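Local coordinates for protein metallophosphoesterase (Clostridium thermocellum, PDB 4J6O) that probably removes phosphate from RNA 2',3' ends as the manganese-dependent, calcineurin-like phosphatase component of the bacterial Pnkp-Hen1 RNA repair system, at residues A[206-214]-A[222-232]. Sequence-based numbering, arbitrary orientation.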
ATOM      1  N   TYR A 206      -1.379  -3.798   8.026  1.00 16.80           N
ATOM      2  CA  TYR A 206      -1.837  -4.085   6.678  1.00 15.03           C
ATOM      3  C   TYR A 206      -2.952  -3.142   6.290  1.00 17.92           C
ATOM      4  O   TYR A 206      -3.337  -2.290   7.106  1.00 17.72           O
ATOM      5  CB  TYR A 206      -2.254  -5.594   6.567  1.00 15.69           C
ATOM      6  CG  TYR A 206      -3.517  -5.942   7.338  1.00 19.96           C
ATOM      7  CD1 TYR A 206      -3.519  -6.071   8.731  1.00 21.07           C
ATOM      8  CD2 TYR A 206      -4.682  -6.196   6.643  1.00 20.58           C
ATOM      9  CE1 TYR A 206      -4.689  -6.378   9.407  1.00 22.99           C
ATOM     10  CE2 TYR A 206      -5.866  -6.506   7.294  1.00 23.48           C
ATOM     11  CZ  TYR A 206      -5.852  -6.576   8.686  1.00 23.63           C
ATOM     12  OH  TYR A 206      -7.002  -6.897   9.343  1.00 27.43           O
ATOM     13  N   GLY A 207      -3.443  -3.249   5.048  1.00 17.69           N
ATOM     14  CA  GLY A 207      -4.437  -2.300   4.555  1.00 18.35           C
ATOM     15  C   GLY A 207      -5.359  -3.016   3.569  1.00 17.69           C
ATOM     16  O   GLY A 207      -5.257  -2.779   2.345  1.00 18.43           O
ATOM     17  N   HIS A 208      -6.232  -3.883   4.075  1.00 22.28           N
ATOM     18  CA  HIS A 208      -7.033  -4.688   3.175  1.00 20.70           C
ATOM     19  C   HIS A 208      -8.337  -4.009   2.838  1.00 21.05           C
ATOM     20  O   HIS A 208      -8.334  -3.034   2.106  1.00 22.45           O
ATOM     21  CB  HIS A 208      -7.276  -6.110   3.740  1.00 22.04           C
ATOM     22  CG  HIS A 208      -7.729  -7.093   2.703  1.00 26.28           C
ATOM     23  ND1 HIS A 208      -7.737  -6.831   1.350  1.00 28.52           N
ATOM     24  CD2 HIS A 208      -8.140  -8.374   2.851  1.00 25.25           C
ATOM     25  CE1 HIS A 208      -8.196  -7.910   0.703  1.00 26.24           C
ATOM     26  NE2 HIS A 208      -8.432  -8.847   1.592  1.00 29.05           N
ATOM     27  N   THR A 209      -9.475  -4.521   3.298  1.00 24.58           N
ATOM     28  CA  THR A 209     -10.703  -3.824   2.939  1.00 23.43           C
ATOM     29  C   THR A 209     -10.745  -2.508   3.743  1.00 21.72           C
ATOM     30  O   THR A 209     -10.377  -2.440   4.930  1.00 26.42           O
ATOM     31  CB  THR A 209     -11.952  -4.719   3.169  1.00 26.77           C
ATOM     32  OG1 THR A 209     -12.059  -5.042   4.544  1.00 37.19           O
ATOM     33  CG2 THR A 209     -11.807  -5.984   2.393  1.00 26.52           C
ATOM     34  N   PRO A 210     -11.204  -1.440   3.107  1.00 21.51           N
ATOM     35  CA  PRO A 210     -11.200  -0.128   3.774  1.00 24.26           C
ATOM     36  C   PRO A 210     -12.184  -0.041   4.947  1.00 25.35           C
ATOM     37  O   PRO A 210     -13.270  -0.648   4.924  1.00 27.59           O
ATOM     38  CB  PRO A 210     -11.577   0.861   2.645  1.00 27.36           C
ATOM     39  CG  PRO A 210     -12.133   0.027   1.571  1.00 29.02           C
ATOM     40  CD  PRO A 210     -11.468  -1.326   1.673  1.00 23.60           C
ATOM     41  N   GLN A 211     -11.774   0.719   5.963  1.00 26.76           N
ATOM     42  CA  GLN A 211     -12.522   0.814   7.210  1.00 28.37           C
ATOM     43  C   GLN A 211     -12.713   2.278   7.562  1.00 27.42           C
ATOM     44  O   GLN A 211     -11.933   3.125   7.145  1.00 29.00           O
ATOM     45  CB  GLN A 211     -11.743   0.135   8.340  1.00 34.47           C
ATOM     46  CG  GLN A 211     -11.269  -1.286   8.020  1.00 35.22           C
ATOM     47  CD  GLN A 211     -12.399  -2.288   8.024  1.00 39.35           C
ATOM     48  OE1 GLN A 211     -13.322  -2.204   8.841  1.00 41.54           O
ATOM     49  NE2 GLN A 211     -12.341  -3.251   7.108  1.00 38.56           N
ATOM     50  N   ALA A 212     -13.731   2.598   8.367  1.00 33.76           N
ATOM     51  CA  ALA A 212     -13.835   3.978   8.820  1.00 25.10           C
ATOM     52  C   ALA A 212     -12.756   4.373   9.811  1.00 33.29           C
ATOM     53  O   ALA A 212     -12.295   5.510   9.807  1.00 31.10           O
ATOM     54  CB  ALA A 212     -15.268   4.266   9.389  1.00 30.07           C
ATOM     55  N   GLU A 213     -12.339   3.445  10.655  1.00 33.77           N
ATOM     56  CA  GLU A 213     -11.272   3.727  11.604  1.00 32.77           C
ATOM     57  C   GLU A 213     -10.365   2.510  11.585  1.00 26.83           C
ATOM     58  O   GLU A 213     -10.770   1.429  11.109  1.00 30.76           O
ATOM     59  CB  GLU A 213     -11.814   3.919  13.021  1.00 33.71           C
ATOM     60  CG  GLU A 213     -12.766   5.095  13.159  1.00 44.29           C
ATOM     61  CD  GLU A 213     -12.067   6.436  13.039  1.00 65.17           C
ATOM     62  OE1 GLU A 213     -10.823   6.510  13.264  1.00 40.20           O
ATOM     63  OE2 GLU A 213     -12.760   7.436  12.745  1.00 51.47           O
ATOM     64  N   VAL A 214      -9.167   2.675  12.123  1.00 30.96           N
ATOM     65  CA  VAL A 214      -8.224   1.565  12.124  1.00 28.10           C
ATOM     66  C   VAL A 214      -8.856   0.355  12.858  1.00 32.50           C
ATOM     67  O   VAL A 214      -9.636   0.525  13.817  1.00 34.72           O
ATOM     68  CB  VAL A 214      -6.800   1.934  12.663  1.00 31.52           C
ATOM     69  CG1 VAL A 214      -6.162   3.032  11.858  1.00 28.28           C
ATOM     70  CG2 VAL A 214      -6.836   2.288  14.126  1.00 29.71           C
ATOM     71  N   ASN A 222      -5.491  -3.058  10.649  1.00 23.49           N
ATOM     72  CA  ASN A 222      -5.759  -2.673   9.276  1.00 17.77           C
ATOM     73  C   ASN A 222      -5.847  -1.149   9.291  1.00 19.53           C
ATOM     74  O   ASN A 222      -6.697  -0.571   9.996  1.00 23.22           O
ATOM     75  CB  ASN A 222      -7.106  -3.271   8.867  1.00 23.67           C
ATOM     76  CG  ASN A 222      -7.538  -2.871   7.444  1.00 22.13           C
ATOM     77  OD1 ASN A 222      -6.973  -1.969   6.844  1.00 22.61           O
ATOM     78  ND2 ASN A 222      -8.581  -3.542   6.923  1.00 24.46           N
ATOM     79  N   ILE A 223      -4.961  -0.511   8.554  1.00 17.78           N
ATOM     80  CA  ILE A 223      -4.940   0.961   8.554  1.00 18.26           C
ATOM     81  C   ILE A 223      -5.447   1.614   7.249  1.00 16.39           C
ATOM     82  O   ILE A 223      -5.199   2.796   6.988  1.00 18.68           O
ATOM     83  CB  ILE A 223      -3.516   1.498   8.868  1.00 16.68           C
ATOM     84  CG1 ILE A 223      -2.511   1.104   7.795  1.00 17.55           C
ATOM     85  CG2 ILE A 223      -3.060   1.044  10.274  1.00 23.18           C
ATOM     86  CD1 ILE A 223      -1.150   1.885   7.967  1.00 18.99           C
ATOM     87  N   ASP A 224      -6.172   0.845   6.426  1.00 19.47           N
ATOM     88  CA  ASP A 224      -6.831   1.479   5.275  1.00 15.72           C
ATOM     89  C   ASP A 224      -8.132   2.142   5.687  1.00 21.09           C
ATOM     90  O   ASP A 224      -9.160   1.458   5.767  1.00 21.29           O
ATOM     91  CB  ASP A 224      -7.117   0.429   4.187  1.00 19.01           C
ATOM     92  CG  ASP A 224      -7.766   1.035   2.951  1.00 21.69           C
ATOM     93  OD1 ASP A 224      -7.919   2.262   2.935  1.00 18.59           O
ATOM     94  OD2 ASP A 224      -8.088   0.275   1.985  1.00 19.70           O
ATOM     95  N   THR A 225      -8.068   3.454   5.924  1.00 18.55           N
ATOM     96  CA  THR A 225      -9.212   4.232   6.401  1.00 19.88           C
ATOM     97  C   THR A 225      -9.869   4.948   5.242  1.00 20.90           C
ATOM     98  O   THR A 225     -10.574   5.932   5.443  1.00 21.70           O
ATOM     99  CB  THR A 225      -8.755   5.179   7.514  1.00 21.08           C
ATOM    100  OG1 THR A 225      -7.494   5.785   7.168  1.00 21.54           O
ATOM    101  CG2 THR A 225      -8.568   4.338   8.780  1.00 24.74           C
ATOM    102  N   GLY A 226      -9.675   4.420   4.030  1.00 18.81           N
ATOM    103  CA  GLY A 226     -10.436   4.824   2.857  1.00 21.63           C
ATOM    104  C   GLY A 226     -10.323   6.281   2.458  1.00 18.85           C
ATOM    105  O   GLY A 226     -11.310   6.946   2.133  1.00 21.41           O
ATOM    106  N   CYS A 227      -9.072   6.752   2.384  1.00 17.50           N
ATOM    107  CA  CYS A 227      -8.831   8.149   2.010  1.00 18.89           C
ATOM    108  C   CYS A 227      -9.554   8.538   0.726  1.00 22.48           C
ATOM    109  O   CYS A 227     -10.257   9.556   0.668  1.00 21.78           O
ATOM    110  CB  CYS A 227      -7.324   8.329   1.848  1.00 19.69           C
ATOM    111  SG  CYS A 227      -6.910  10.059   1.538  1.00 23.57           S
ATOM    112  N   VAL A 228      -9.395   7.735  -0.313  1.00 19.85           N
ATOM    113  CA  VAL A 228      -9.974   8.157  -1.565  1.00 18.63           C
ATOM    114  C   VAL A 228     -11.501   8.185  -1.631  1.00 22.77           C
ATOM    115  O   VAL A 228     -12.070   8.901  -2.463  1.00 23.46           O
ATOM    116  CB  VAL A 228      -9.388   7.274  -2.717  1.00 21.12           C
ATOM    117  CG1 VAL A 228     -10.016   5.845  -2.692  1.00 24.13           C
ATOM    118  CG2 VAL A 228      -9.594   7.933  -4.094  1.00 22.58           C
ATOM    119  N   PHE A 229     -12.127   7.486  -0.679  1.00 23.59           N
ATOM    120  CA  PHE A 229     -13.578   7.423  -0.551  1.00 24.40           C
ATOM    121  C   PHE A 229     -14.144   8.543   0.309  1.00 23.44           C
ATOM    122  O   PHE A 229     -15.309   8.503   0.699  1.00 30.61           O
ATOM    123  CB  PHE A 229     -13.977   6.059   0.026  1.00 23.29           C
ATOM    124  CG  PHE A 229     -13.454   4.916  -0.758  1.00 24.86           C
ATOM    125  CD1 PHE A 229     -13.859   4.749  -2.080  1.00 24.71           C
ATOM    126  CD2 PHE A 229     -12.516   4.021  -0.229  1.00 20.87           C
ATOM    127  CE1 PHE A 229     -13.372   3.647  -2.818  1.00 22.11           C
ATOM    128  CE2 PHE A 229     -11.997   2.916  -0.986  1.00 23.99           C
ATOM    129  CZ  PHE A 229     -12.455   2.751  -2.300  1.00 22.64           C
ATOM    130  N   GLY A 230     -13.309   9.548   0.653  1.00 24.64           N
ATOM    131  CA  GLY A 230     -13.744  10.635   1.531  1.00 27.59           C
ATOM    132  C   GLY A 230     -13.485  10.325   3.020  1.00 31.65           C
ATOM    133  O   GLY A 230     -14.029  10.982   3.926  1.00 30.83           O
ATOM    134  N   GLY A 231     -12.650   9.312   3.293  1.00 23.71           N
ATOM    135  CA  GLY A 231     -12.291   8.978   4.664  1.00 24.11           C
ATOM    136  C   GLY A 231     -11.045   9.711   5.083  1.00 24.23           C
ATOM    137  O   GLY A 231     -11.024  10.955   5.111  1.00 26.58           O
ATOM    138  N   LYS A 232      -9.982   8.964   5.380  1.00 20.52           N
ATOM    139  CA  LYS A 232      -8.739   9.604   5.796  1.00 24.94           C
ATOM    140  C   LYS A 232      -7.582   8.706   5.435  1.00 21.83           C
ATOM    141  O   LYS A 232      -7.764   7.505   5.218  1.00 22.66           O
ATOM    142  CB  LYS A 232      -8.721   9.926   7.264  1.00 29.59           C
ATOM    143  CG  LYS A 232      -8.881   8.812   8.211  1.00 27.73           C
ATOM    144  CD  LYS A 232      -9.464   9.418   9.557  1.00 31.69           C
ATOM    145  CE  LYS A 232      -9.900   8.307  10.488  1.00 37.94           C
ATOM    146  NZ  LYS A 232     -10.098   8.923  11.842  1.00 45.43           N
TER
HETATM  147  O   HOH W   1     -12.187   6.961   7.468  1.00 28.92           O
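Asn222 lays its CB over one face of the Tyr206 ring and sends its amide on to bond with the loop 206-214. The setting is the calcineurin-like phosphoesterase fold, where loops leaving the ends of neighbouring strands gather beside the metal site. Strands 203-206 and 220-222 run parallel and pair for the last time at Tyr206 and Asn222, where Ile223 N bonds to Tyr206 O (2.8 Å). A chi1 of 177° (CG anti to the backbone N) carries the Asn222 amide across to the backbone of Gly207 to Thr209. ND2 gives a bond to Thr209 O (2.9 Å), tilted from both the amide and the carbonyl planes, while OD1 accepts from Asp224 N to close an Asx turn. An amide suits this place because it must donate and accept at once, and the two bonds fix its rotation. The tyrosine offers a flat apolar face: Asn222 CB sits above its rim in a CH-pi contact, 3.5 Å from CZ, with ring and amide planes 35° apart. Gln211, its chain bent at chi2 (-73°), turns NE2 back onto the same Thr209 O from above the carbonyl plane; two side-chain amides thus share one acceptor. Its backbone N bonds to Asp224 O (2.7 Å). Asp224 CB packs on Gly207 CA at 3.8 Å, an approach that glycine suits. The Asp224 carboxylate lies alongside the Pro210 ring; OD1 makes a second Asx turn with Gly226 N. OD2 lies close to Asp19, a manganese ligand, and the Asp224 side chain is itself about 4 Å from the manganese (nearest atoms), whose positive charge probably offsets the closeness of the two acids. Val214 CG1 packs on Ile223 CG2. At the far end, water joins Ala212 O to Thr225 O, and the extended Lys232 brings NZ to the syn side of Glu213 OE1, a salt bridge of 2.9 Å.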